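Local structure of putative dehydrogenase (Pseudomonas fluorescens, 6UUG) at residues 147-152 against 162-167; 177-182 against 193-198; 34-39 against 67-72; 87-92 against 256-261; 115-120 against 242-247. The protein oxidises methanesulfinate as MsuC, the monooxygenase of a two-component flavin-dependent system in bacterial sulfur assimilation. One frame throughout, in Å; residues are numbered along the deposited sequence.

Interaction 1 (147-152 against 162-167); sequences DTRTVV and SGKKSF
R149 lies obliquely across K164 and can be followed outward from its root. Its CB rests 3.4 Å from K164 O. The chain then runs extended until it bends at chi3 (-62°), which swings the guanidinium back toward D147. There NE meets D147 OD1 at 3.0 Å, and NH2 meets D147 OD2 at the same length in a salt bridge; the carboxylate lies at the guanidinium edge, in its plane, and is gripped side-on. NH2 also comes within 3.7 Å of S166 N, near the guanidinium plane. NH1, the other terminal nitrogen, stands 3.7 Å from K164 CB, which covers one guanidinium face near the rim.

The carboxylate has further partners: OD1 closes an Asx turn by accepting from R149 N, and OD2 takes a bond of 3.2 Å from S166 OG on its anti side. Held at both oxygens, D147 should keep its rotation fixed. Farther along, V151 N donates to S162 O at 2.9 Å and V151 O accepts from S162 N, an antiparallel hydrogen-bonded pair. T150 OG1 makes a weak bond to K164 O. Strand 176-183 runs alongside, bonding T150 and V152 through V182, while strand 221-228 bonds G163 and K165 through F223 and A221.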
# COMPACT_ATOMS: atom_id res chain seq x y z
N ASP A 147 27.84 21.54 0.20
CA ASP A 147 27.84 23.00 0.23
C ASP A 147 29.30 23.44 0.11
O ASP A 147 30.00 23.61 1.12
CB ASP A 147 27.19 23.54 1.50
CG ASP A 147 26.99 25.06 1.47
OD1 ASP A 147 27.70 25.74 0.70
OD2 ASP A 147 26.13 25.56 2.22
N THR A 148 29.76 23.62 -1.12
CA THR A 148 31.14 23.95 -1.41
C THR A 148 31.40 25.46 -1.44
O THR A 148 32.41 25.89 -2.01
CB THR A 148 31.56 23.31 -2.74
OG1 THR A 148 30.73 23.82 -3.79
CG2 THR A 148 31.41 21.80 -2.68
N ARG A 149 30.53 26.26 -0.82
CA ARG A 149 30.71 27.71 -0.80
C ARG A 149 31.78 28.17 0.18
O ARG A 149 32.24 29.31 0.08
CB ARG A 149 29.39 28.40 -0.45
CG ARG A 149 28.35 28.39 -1.55
CD ARG A 149 27.09 29.11 -1.10
NE ARG A 149 26.48 28.46 0.06
CZ ARG A 149 25.56 29.03 0.83
NH1 ARG A 149 25.13 30.26 0.58
NH2 ARG A 149 25.06 28.36 1.87
N THR A 150 32.19 27.33 1.13
CA THR A 150 33.27 27.67 2.04
C THR A 150 34.58 27.07 1.53
O THR A 150 34.65 25.87 1.27
CB THR A 150 32.97 27.17 3.46
OG1 THR A 150 31.80 27.84 3.95
CG2 THR A 150 34.13 27.48 4.39
N VAL A 151 35.60 27.92 1.37
CA VAL A 151 36.89 27.50 0.86
C VAL A 151 37.96 27.83 1.89
O VAL A 151 37.81 28.74 2.72
CB VAL A 151 37.23 28.14 -0.51
CG1 VAL A 151 36.09 27.96 -1.50
CG2 VAL A 151 37.57 29.60 -0.33
N VAL A 152 39.06 27.08 1.83
CA VAL A 152 40.17 27.27 2.75
C VAL A 152 41.37 27.76 1.96
O VAL A 152 41.70 27.20 0.90
CB VAL A 152 40.49 25.97 3.52
CG1 VAL A 152 40.36 24.76 2.61
CG2 VAL A 152 41.90 26.04 4.13
N SER A 162 36.74 30.74 4.55
CA SER A 162 35.94 31.89 4.14
C SER A 162 34.81 31.42 3.24
O SER A 162 35.03 30.59 2.34
CB SER A 162 36.79 32.94 3.39
OG SER A 162 37.76 33.51 4.24
N GLY A 163 33.62 31.94 3.47
CA GLY A 163 32.47 31.61 2.65
C GLY A 163 31.24 31.44 3.51
O GLY A 163 31.22 31.79 4.69
N LYS A 164 30.19 30.88 2.91
CA LYS A 164 28.93 30.69 3.60
C LYS A 164 28.59 29.21 3.69
O LYS A 164 29.08 28.40 2.89
CB LYS A 164 27.80 31.46 2.90
CG LYS A 164 28.00 32.97 2.93
CD LYS A 164 26.87 33.72 2.26
CE LYS A 164 27.06 35.22 2.37
NZ LYS A 164 27.11 35.68 3.80
N LYS A 165 27.78 28.86 4.69
CA LYS A 165 27.34 27.49 4.90
C LYS A 165 25.89 27.50 5.37
O LYS A 165 25.44 28.44 6.02
CB LYS A 165 28.21 26.75 5.92
CG LYS A 165 29.61 26.42 5.43
CD LYS A 165 30.31 25.37 6.29
CE LYS A 165 30.71 24.18 5.44
NZ LYS A 165 29.54 23.58 4.73
N SER A 166 25.18 26.43 5.04
CA SER A 166 23.80 26.24 5.47
C SER A 166 23.67 24.86 6.12
O SER A 166 24.61 24.05 6.09
CB SER A 166 22.82 26.38 4.30
OG SER A 166 23.12 25.46 3.28
N PHE A 167 22.50 24.61 6.70
CA PHE A 167 22.21 23.36 7.42
C PHE A 167 23.20 23.15 8.56
O PHE A 167 23.84 22.10 8.69
CB PHE A 167 22.21 22.16 6.46

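Interaction 2 (177-182 against 193-198); sequences LIASAV and AAIPSG
L177 and I195 form an antiparallel hydrogen-bonded pair: L177 N donates to I195 O at 2.9 Å and I195 N returns a bond to L177 O at 3.0 Å. Two residues on, A179 and A193 repeat the exchange, both bonds 2.9 Å long. Between them I178 and A194 are a non-hydrogen-bonded pair with CA atoms 4.6 Å apart. Here the backbone closes with CA-H...O contacts, A194 CA lying 3.3 Å from L177 O.

The side chains follow this pairing. I178 CD1 reaches across to A194 CB at 4.0 Å on one face; L177, A179, A193 and I195 belong to the other, where the methyl of A179 just touches I195 CD1. Beyond the paired residues the chain leaves the strand at S197, whose CB and OG come up against the branched end of L177, with OG 3.3 Å from L177 CG.

One shell out, the OG of S197 is hydrogen-bonded to S174 OG, which helps to hold it beside the leucine. M112 and V116 of helix 100-119 cover I178, whereas F223, V226 and V228 of strand 221-228 back the opposite face. Strand 139-142 continues the sheet beyond 176-183. All the residues in contact are buried. The bonds between the two strands are all backbone to backbone, and the one polar side chain in the contact, S197, has its partner in S174; this hairpin is therefore held by its amides, with alanines set against leucine and isoleucine side chains.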
# COMPACT_ATOMS: atom_id res chain seq x y z
N LEU A 177 32.49 23.56 17.12
CA LEU A 177 31.90 23.26 15.82
C LEU A 177 32.82 22.36 15.03
O LEU A 177 34.05 22.47 15.09
CB LEU A 177 31.65 24.52 14.98
CG LEU A 177 30.73 25.63 15.44
CD1 LEU A 177 30.81 26.75 14.43
CD2 LEU A 177 29.32 25.10 15.55
N ILE A 178 32.21 21.46 14.26
CA ILE A 178 32.90 20.75 13.20
C ILE A 178 32.56 21.48 11.91
O ILE A 178 31.40 21.49 11.48
CB ILE A 178 32.48 19.28 13.13
CG1 ILE A 178 32.75 18.56 14.47
CG2 ILE A 178 33.17 18.59 11.98
CD1 ILE A 178 34.17 18.11 14.64
N ALA A 179 33.56 22.08 11.27
CA ALA A 179 33.35 22.88 10.06
C ALA A 179 34.13 22.28 8.90
O ALA A 179 35.24 21.79 9.09
CB ALA A 179 33.77 24.34 10.27
N SER A 180 33.55 22.33 7.71
CA SER A 180 34.24 21.86 6.51
C SER A 180 34.49 23.01 5.55
O SER A 180 33.80 24.03 5.55
CB SER A 180 33.45 20.76 5.80
OG SER A 180 32.14 21.20 5.50
N ALA A 181 35.50 22.81 4.70
CA ALA A 181 35.84 23.75 3.64
C ALA A 181 36.49 22.96 2.52
O ALA A 181 37.00 21.86 2.72
CB ALA A 181 36.79 24.86 4.14
N VAL A 182 36.46 23.53 1.31
CA VAL A 182 37.07 22.89 0.15
C VAL A 182 38.41 23.57 -0.14
O VAL A 182 38.50 24.80 -0.17
CB VAL A 182 36.14 22.93 -1.08
CG1 VAL A 182 34.93 22.04 -0.85
CG2 VAL A 182 35.68 24.34 -1.38
N ALA A 193 37.65 20.57 10.15
CA ALA A 193 38.34 21.11 11.32
C ALA A 193 37.37 21.19 12.49
O ALA A 193 36.16 21.32 12.31
CB ALA A 193 38.92 22.50 11.03
N ALA A 194 37.91 21.10 13.71
CA ALA A 194 37.16 21.34 14.94
C ALA A 194 37.62 22.67 15.53
O ALA A 194 38.79 22.81 15.88
CB ALA A 194 37.36 20.21 15.94
N ILE A 195 36.71 23.62 15.66
CA ILE A 195 37.10 24.97 16.08
C ILE A 195 36.05 25.53 17.03
O ILE A 195 34.88 25.13 17.01
CB ILE A 195 37.29 25.92 14.88
CG1 ILE A 195 36.02 26.04 14.06
CG2 ILE A 195 38.46 25.46 14.01
CD1 ILE A 195 36.18 26.95 12.85
N PRO A 196 36.46 26.45 17.91
CA PRO A 196 35.50 27.05 18.85
C PRO A 196 34.41 27.80 18.11
O PRO A 196 34.66 28.49 17.12
CB PRO A 196 36.37 28.01 19.69
CG PRO A 196 37.75 27.51 19.54
CD PRO A 196 37.83 26.93 18.15
N SER A 197 33.17 27.67 18.61
CA SER A 197 32.04 28.25 17.90
C SER A 197 32.03 29.77 17.97
O SER A 197 31.41 30.41 17.12
CB SER A 197 30.72 27.70 18.45
OG SER A 197 30.83 26.30 18.66
N GLY A 198 32.69 30.35 18.96
CA GLY A 198 32.76 31.80 19.05
C GLY A 198 33.99 32.43 18.45
O GLY A 198 34.24 33.62 18.68

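Interaction 3 (34-39 against 67-72); sequences QTARQL and SGLLAL
In helix 32-53, T35 is the first residue of 34-39 to meet the other segment, and it does so with its methyl. CG2 points anti to the backbone N (OG1 at chi1 -63°) and comes within 4.0 Å of L69 CD1 and 4.2 Å of S67 CB, the T35 and L69 side chains sliding past each other in opposite directions. The hydroxyl is occupied elsewhere, hydrogen-bonded to S31 O, just ahead of the helix.

A36 follows, its small CB 4.2 Å from L69 CD1; the same methyl also touches V91 of helix 85-96, so A36 touches both L69 and helix 85-96. One turn after T35, L39 extends toward L69 tip to tip, CD1 to CD1 at 3.9 Å. That same L39 methyl sits 3.8 Å from S67 CB, and A63 and L64 of helix 58-67 also touch the leucine. L69 CD1 is thus met by three residues of one helical face, a single methyl set against T35, A36 and L39.

What presents L69 is the end of helix 58-67. S67 OG accepts from L69 N at 3.0 Å and 167°, an ST turn, and is also hydrogen-bonded to L64 O. G68, with positive phi (88°), turns the chain out of the helix, and 69-70 form a short 3-10 segment. No hydrogen bond crosses between the segments. This is plain apolar packing of helix against helix end within the all-helical N-terminal domain of the acyl-CoA dehydrogenase fold.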
# COMPACT_ATOMS: atom_id res chain seq x y z
N GLN A 34 17.61 6.31 32.68
CA GLN A 34 16.70 6.88 33.66
C GLN A 34 16.81 8.40 33.69
O GLN A 34 15.79 9.10 33.77
CB GLN A 34 16.98 6.29 35.05
CG GLN A 34 16.66 4.79 35.13
CD GLN A 34 17.41 4.06 36.26
OE1 GLN A 34 18.18 4.66 37.01
NE2 GLN A 34 17.18 2.74 36.37
N THR A 35 18.03 8.94 33.64
CA THR A 35 18.21 10.39 33.59
C THR A 35 17.55 10.98 32.35
O THR A 35 16.89 12.02 32.43
CB THR A 35 19.70 10.73 33.61
OG1 THR A 35 20.29 10.28 34.84
CG2 THR A 35 19.91 12.22 33.46
N ALA A 36 17.74 10.35 31.19
CA ALA A 36 17.11 10.83 29.97
C ALA A 36 15.59 10.79 30.06
O ALA A 36 14.92 11.73 29.61
CB ALA A 36 17.61 10.01 28.77
N ARG A 37 15.03 9.72 30.64
CA ARG A 37 13.58 9.61 30.70
C ARG A 37 12.99 10.67 31.62
O ARG A 37 11.90 11.20 31.37
CB ARG A 37 13.17 8.21 31.13
CG ARG A 37 13.46 7.13 30.11
CD ARG A 37 13.61 5.75 30.74
NE ARG A 37 12.33 5.07 30.93
N GLN A 38 13.70 10.98 32.71
CA GLN A 38 13.30 12.06 33.60
C GLN A 38 13.33 13.40 32.88
O GLN A 38 12.40 14.20 33.00
CB GLN A 38 14.22 12.04 34.82
CG GLN A 38 14.04 13.13 35.82
CD GLN A 38 14.93 12.89 37.02
OE1 GLN A 38 14.58 12.12 37.92
NE2 GLN A 38 16.11 13.50 37.02
N LEU A 39 14.41 13.67 32.14
CA LEU A 39 14.50 14.89 31.35
C LEU A 39 13.40 14.95 30.31
O LEU A 39 12.78 16.00 30.09
CB LEU A 39 15.86 14.98 30.65
CG LEU A 39 17.11 15.41 31.40
CD1 LEU A 39 18.29 15.29 30.45
CD2 LEU A 39 16.95 16.83 31.88
N SER A 67 22.88 17.68 33.08
CA SER A 67 22.56 16.26 33.27
C SER A 67 23.78 15.36 33.27
O SER A 67 23.69 14.23 33.77
CB SER A 67 21.61 15.79 32.16
OG SER A 67 22.30 15.75 30.92
N GLY A 68 24.89 15.80 32.69
CA GLY A 68 26.02 14.94 32.44
C GLY A 68 25.99 14.21 31.12
O GLY A 68 27.02 13.66 30.70
N LEU A 69 24.84 14.18 30.43
CA LEU A 69 24.71 13.32 29.26
C LEU A 69 25.49 13.82 28.05
O LEU A 69 25.62 13.08 27.07
CB LEU A 69 23.23 13.13 28.90
CG LEU A 69 22.34 12.45 29.95
CD1 LEU A 69 20.85 12.52 29.57
CD2 LEU A 69 22.75 11.00 30.20
N LEU A 70 26.03 15.05 28.07
CA LEU A 70 26.90 15.43 26.97
C LEU A 70 28.21 14.65 26.96
O LEU A 70 28.92 14.66 25.96
CB LEU A 70 27.19 16.93 26.99
CG LEU A 70 26.00 17.86 26.75
CD1 LEU A 70 26.47 19.31 26.70
CD2 LEU A 70 25.24 17.50 25.46
N ALA A 71 28.53 13.95 28.05
CA ALA A 71 29.70 13.09 28.12
C ALA A 71 29.34 11.62 27.99
O ALA A 71 30.16 10.75 28.30
CB ALA A 71 30.47 13.35 29.43
N LEU A 72 28.12 11.32 27.53
CA LEU A 72 27.64 9.94 27.52
C LEU A 72 28.54 9.03 26.68
O LEU A 72 28.85 7.90 27.08
CB LEU A 72 26.20 9.90 27.00
CG LEU A 72 25.49 8.54 26.96
CD1 LEU A 72 25.49 7.94 28.36
CD2 LEU A 72 24.05 8.71 26.46

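Interaction 4 (87-92 against 256-261); sequences ETLQVV and FTHMFL
H258, whose ring packs on L89, is tied by ND1 to L254 O, one turn back in its own helix. That bond should restrain the turn of the imidazole, whose face is met by L89. The leucine takes the position over it: CB stands 3.4 Å from the centroid of the H258 ring and only 7° off its normal, a CH-pi contact almost exactly over the centre. The two side chains cross at about a right angle. Further out, L89 CD1 reaches the ring margin, 3.8 Å from H258 CE1, while the backbone carbonyl L89 O approaches the carbon H258 CD2 to 3.3 Å. The ring is therefore covered by the root of the leucine rather than by its tip.

One turn further along, V92 uses the branch anti to its backbone N (chi1 172°): CG1 lies 3.6 Å from M259 CG, and the pair packs obliquely. M259 is seen in two conformers, so this second contact is less certain.

The two short helical segments run in broadly the same direction, their axes 8.7 Å apart at closest and crossing at -41°, and no hydrogen bond joins them. L321 of helix 294-327 adds to the packing on L89 and V314 to that on H258; F106 of helix 100-119 touches V92. The contact lies deep in the chain, where a helix of the N-terminal domain meets helix 247-277 of the C-terminal helical domain, as in the acyl-CoA dehydrogenase fold.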
# COMPACT_ATOMS: atom_id res chain seq x y z
N GLU A 87 23.70 2.37 23.59
CA GLU A 87 23.10 3.11 24.71
C GLU A 87 22.95 4.59 24.39
O GLU A 87 21.94 5.21 24.73
CB GLU A 87 23.95 2.95 25.97
CG GLU A 87 24.22 1.53 26.41
CD GLU A 87 25.21 1.50 27.57
OE1 GLU A 87 24.79 1.70 28.73
OE2 GLU A 87 26.42 1.31 27.31
N THR A 88 23.97 5.19 23.76
CA THR A 88 23.87 6.58 23.35
C THR A 88 22.69 6.77 22.39
O THR A 88 21.92 7.73 22.54
CB THR A 88 25.16 7.01 22.68
OG1 THR A 88 26.25 6.91 23.63
CG2 THR A 88 25.06 8.42 22.18
N LEU A 89 22.54 5.87 21.43
CA LEU A 89 21.45 6.00 20.46
C LEU A 89 20.10 5.70 21.10
O LEU A 89 19.09 6.27 20.69
CB LEU A 89 21.73 5.08 19.27
CG LEU A 89 22.97 5.44 18.48
CD1 LEU A 89 23.38 4.32 17.53
CD2 LEU A 89 22.74 6.75 17.73
N GLN A 90 20.06 4.82 22.10
CA GLN A 90 18.83 4.63 22.88
C GLN A 90 18.37 5.93 23.51
O GLN A 90 17.17 6.22 23.57
CB GLN A 90 19.06 3.56 23.97
CG GLN A 90 17.78 3.14 24.68
CD GLN A 90 18.01 2.07 25.75
OE1 GLN A 90 19.11 1.96 26.30
NE2 GLN A 90 16.98 1.30 26.07
N VAL A 91 19.31 6.74 24.01
CA VAL A 91 18.92 8.02 24.59
C VAL A 91 18.42 8.98 23.51
O VAL A 91 17.43 9.69 23.71
CB VAL A 91 20.08 8.62 25.41
CG1 VAL A 91 19.78 10.05 25.79
CG2 VAL A 91 20.31 7.74 26.67
N VAL A 92 19.05 8.98 22.33
CA VAL A 92 18.53 9.77 21.20
C VAL A 92 17.07 9.40 20.92
O VAL A 92 16.20 10.26 20.77
CB VAL A 92 19.42 9.57 19.95
CG1 VAL A 92 18.77 10.22 18.73
CG2 VAL A 92 20.82 10.14 20.16
N PHE A 256 19.95 9.28 12.85
CA PHE A 256 18.66 9.63 12.25
C PHE A 256 17.66 8.50 12.42
O PHE A 256 16.49 8.75 12.73
CB PHE A 256 18.82 9.92 10.75
CG PHE A 256 19.32 11.29 10.45
CD1 PHE A 256 18.63 12.41 10.90
CD2 PHE A 256 20.45 11.47 9.67
CE1 PHE A 256 19.09 13.69 10.61
CE2 PHE A 256 20.92 12.74 9.38
CZ PHE A 256 20.23 13.85 9.85
N THR A 257 18.11 7.26 12.21
CA THR A 257 17.20 6.12 12.28
C THR A 257 16.58 5.99 13.67
O THR A 257 15.38 5.73 13.79
CB THR A 257 17.93 4.83 11.89
OG1 THR A 257 18.40 4.92 10.54
CG2 THR A 257 16.98 3.63 11.98
N HIS A 258 17.40 6.13 14.72
CA HIS A 258 16.86 6.08 16.08
C HIS A 258 15.89 7.22 16.33
O HIS A 258 14.91 7.05 17.07
CB HIS A 258 18.00 6.10 17.10
CG HIS A 258 18.63 4.77 17.34
ND1 HIS A 258 19.47 4.16 16.44
CD2 HIS A 258 18.52 3.92 18.39
CE1 HIS A 258 19.86 3.00 16.92
NE2 HIS A 258 19.30 2.83 18.11
N MET A 259 16.16 8.40 15.76
CA MET A 259 15.22 9.52 15.84
C MET A 259 13.88 9.15 15.22
O MET A 259 12.81 9.44 15.78
CB MET A 259 15.79 10.76 15.14
CG MET A 259 16.94 11.46 15.83
SD MET A 259 17.74 12.68 14.73
CE MET A 259 16.33 13.63 14.17
N PHE A 260 13.92 8.56 14.01
CA PHE A 260 12.70 8.19 13.31
C PHE A 260 11.86 7.23 14.13
O PHE A 260 10.63 7.37 14.21
CB PHE A 260 13.03 7.54 11.95
CG PHE A 260 13.77 8.44 10.97
CD1 PHE A 260 13.98 9.78 11.21
CD2 PHE A 260 14.25 7.89 9.77
CE1 PHE A 260 14.67 10.59 10.28
CE2 PHE A 260 14.94 8.69 8.85
CZ PHE A 260 15.14 10.03 9.11
N LEU A 261 12.49 6.20 14.70
CA LEU A 261 11.76 5.26 15.54
C LEU A 261 11.17 5.96 16.76
O LEU A 261 9.99 5.78 17.08
CB LEU A 261 12.66 4.10 15.96
CG LEU A 261 12.12 3.17 17.05
CD1 LEU A 261 10.82 2.51 16.64
CD2 LEU A 261 13.19 2.09 17.32

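Interaction 5 (115-120 against 242-247); sequences TVRLFS and TPFACL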
# COMPACT_ATOMS: atom_id res chain seq x y z
N THR A 115 33.33 12.21 15.23
CA THR A 115 34.08 12.72 14.09
C THR A 115 35.54 12.99 14.46
O THR A 115 36.46 12.58 13.74
CB THR A 115 33.42 13.99 13.56
OG1 THR A 115 32.07 13.70 13.17
CG2 THR A 115 34.16 14.51 12.35
N VAL A 116 35.78 13.71 15.56
CA VAL A 116 37.17 13.94 15.95
C VAL A 116 37.83 12.63 16.37
O VAL A 116 39.01 12.39 16.09
CB VAL A 116 37.28 15.03 17.05
CG1 VAL A 116 36.77 16.36 16.55
CG2 VAL A 116 36.58 14.64 18.34
N ARG A 117 37.06 11.74 17.01
CA ARG A 117 37.62 10.46 17.45
C ARG A 117 38.10 9.63 16.27
O ARG A 117 39.16 9.00 16.33
CB ARG A 117 36.58 9.69 18.26
CG ARG A 117 36.95 8.22 18.56
CD ARG A 117 38.14 8.14 19.51
NE ARG A 117 38.59 6.77 19.75
CZ ARG A 117 39.42 6.08 18.96
NH1 ARG A 117 39.92 6.62 17.85
NH2 ARG A 117 39.77 4.85 19.29
N LEU A 118 37.32 9.61 15.18
CA LEU A 118 37.63 8.75 14.05
C LEU A 118 38.58 9.37 13.04
O LEU A 118 39.29 8.63 12.34
CB LEU A 118 36.33 8.35 13.34
CG LEU A 118 35.38 7.43 14.11
CD1 LEU A 118 34.05 7.31 13.37
CD2 LEU A 118 36.00 6.06 14.30
N PHE A 119 38.63 10.70 12.95
CA PHE A 119 39.34 11.39 11.86
C PHE A 119 40.67 12.00 12.28
O PHE A 119 41.43 12.41 11.40
CB PHE A 119 38.48 12.51 11.26
CG PHE A 119 37.27 12.05 10.48
CD1 PHE A 119 37.03 10.71 10.24
CD2 PHE A 119 36.38 12.99 9.99
CE1 PHE A 119 35.90 10.31 9.52
CE2 PHE A 119 35.25 12.61 9.27
CZ PHE A 119 35.01 11.27 9.03
N SER A 120 40.98 12.09 13.57
CA SER A 120 42.16 12.84 14.02
C SER A 120 43.02 11.98 14.94
O SER A 120 42.68 10.84 15.27
CB SER A 120 41.76 14.15 14.71
OG SER A 120 41.18 13.92 15.99
N THR A 242 40.09 4.52 6.49
CA THR A 242 39.95 3.12 6.89
C THR A 242 38.48 2.76 7.11
O THR A 242 37.65 3.66 7.30
CB THR A 242 40.71 2.86 8.19
OG1 THR A 242 40.07 3.57 9.27
CG2 THR A 242 42.16 3.31 8.07
N PRO A 243 38.15 1.46 7.12
CA PRO A 243 36.78 1.05 7.49
C PRO A 243 36.30 1.62 8.81
O PRO A 243 35.14 2.04 8.93
CB PRO A 243 36.88 -0.48 7.55
CG PRO A 243 37.95 -0.83 6.58
CD PRO A 243 38.96 0.31 6.65
N PHE A 244 37.18 1.65 9.82
CA PHE A 244 36.82 2.24 11.11
C PHE A 244 36.47 3.72 10.96
O PHE A 244 35.44 4.17 11.46
CB PHE A 244 37.98 2.01 12.10
CG PHE A 244 37.70 2.47 13.51
CD1 PHE A 244 36.62 1.98 14.23
CD2 PHE A 244 38.57 3.37 14.13
CE1 PHE A 244 36.38 2.41 15.52
CE2 PHE A 244 38.34 3.78 15.43
CZ PHE A 244 37.25 3.30 16.13
N ALA A 245 37.32 4.49 10.27
CA ALA A 245 36.98 5.88 9.99
C ALA A 245 35.65 5.98 9.24
O ALA A 245 34.87 6.91 9.46
CB ALA A 245 38.09 6.56 9.20
N CYS A 246 35.40 5.03 8.34
CA CYS A 246 34.17 5.01 7.55
C CYS A 246 32.96 4.63 8.37
O CYS A 246 31.85 4.55 7.81
CB CYS A 246 34.34 4.07 6.36
SG CYS A 246 35.42 4.78 5.05
N LEU A 247 33.10 4.39 9.68
CA LEU A 247 31.91 4.29 10.51
C LEU A 247 31.22 5.63 10.71
O LEU A 247 30.06 5.66 11.11
CB LEU A 247 32.23 3.71 11.88
CG LEU A 247 32.62 2.24 11.99
CD1 LEU A 247 32.97 1.95 13.45
CD2 LEU A 247 31.57 1.28 11.47
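L118 and F244 meet at about a right angle, methyl over ring: L118 CD2 stands 3.5 Å from the centroid of the F244 ring, 16° off its normal, a CH-pi contact displaced toward the rim. The phenyl is carried there by its CG lying anti to the backbone N (chi1 -175°). R117 comes to the same ring from another direction. Its NH1 lies near the ring plane at the edge, 4.1 Å from F244 CE2, whereas F244 CZ stands over one face of the guanidinium; the two planes are 70° apart.

The other branch of L118, CD1, lies over the loop backbone, 3.9 Å from F244 O, with L247 CB at 4.3 Å. F119 turns its edge, not its face, to the loop: CE1 is 3.6 Å from A245 O, which lies in the plane of the ring.

The loop is shaped by its own bonds. T242 OG1 accepts from A245 N at 3.1 Å, an ST motif, and F244 to L247 form a type I turn. W325 of helix 294-327 meets the F244 ring and also touches L118. The end of helix 100-119 is thereby packed on the ST-motif turn that leads into helix 247-277, a junction between the N-terminal and C-terminal helical parts of the acyl-CoA dehydrogenase fold.

Interactions 1 and 2 adjoin, their centres 11 Å apart; interaction 1 is joined to strand 176-183 of interaction 2 by two probable hydrogen bonds, T150 O lying 3.0 Å from V182 N and V152 N 3.1 Å from V182 O. The hairpin of interaction 2 in turn packs on the helix of interaction 5, I178 CD1 lying 3.7 Å from V116 CG1, so the beta part meets helix 100-119. Interactions 3 and 4, with centres 14 Å apart, touch through helix 85-96, A36 CB standing 3.7 Å from V91 CG1. No touch links the two groups; interaction 4 comes nearest, about 9 Å between nearest atoms from both 1 and 5. Along the chain, interaction 4 encloses 1, 2 and 5.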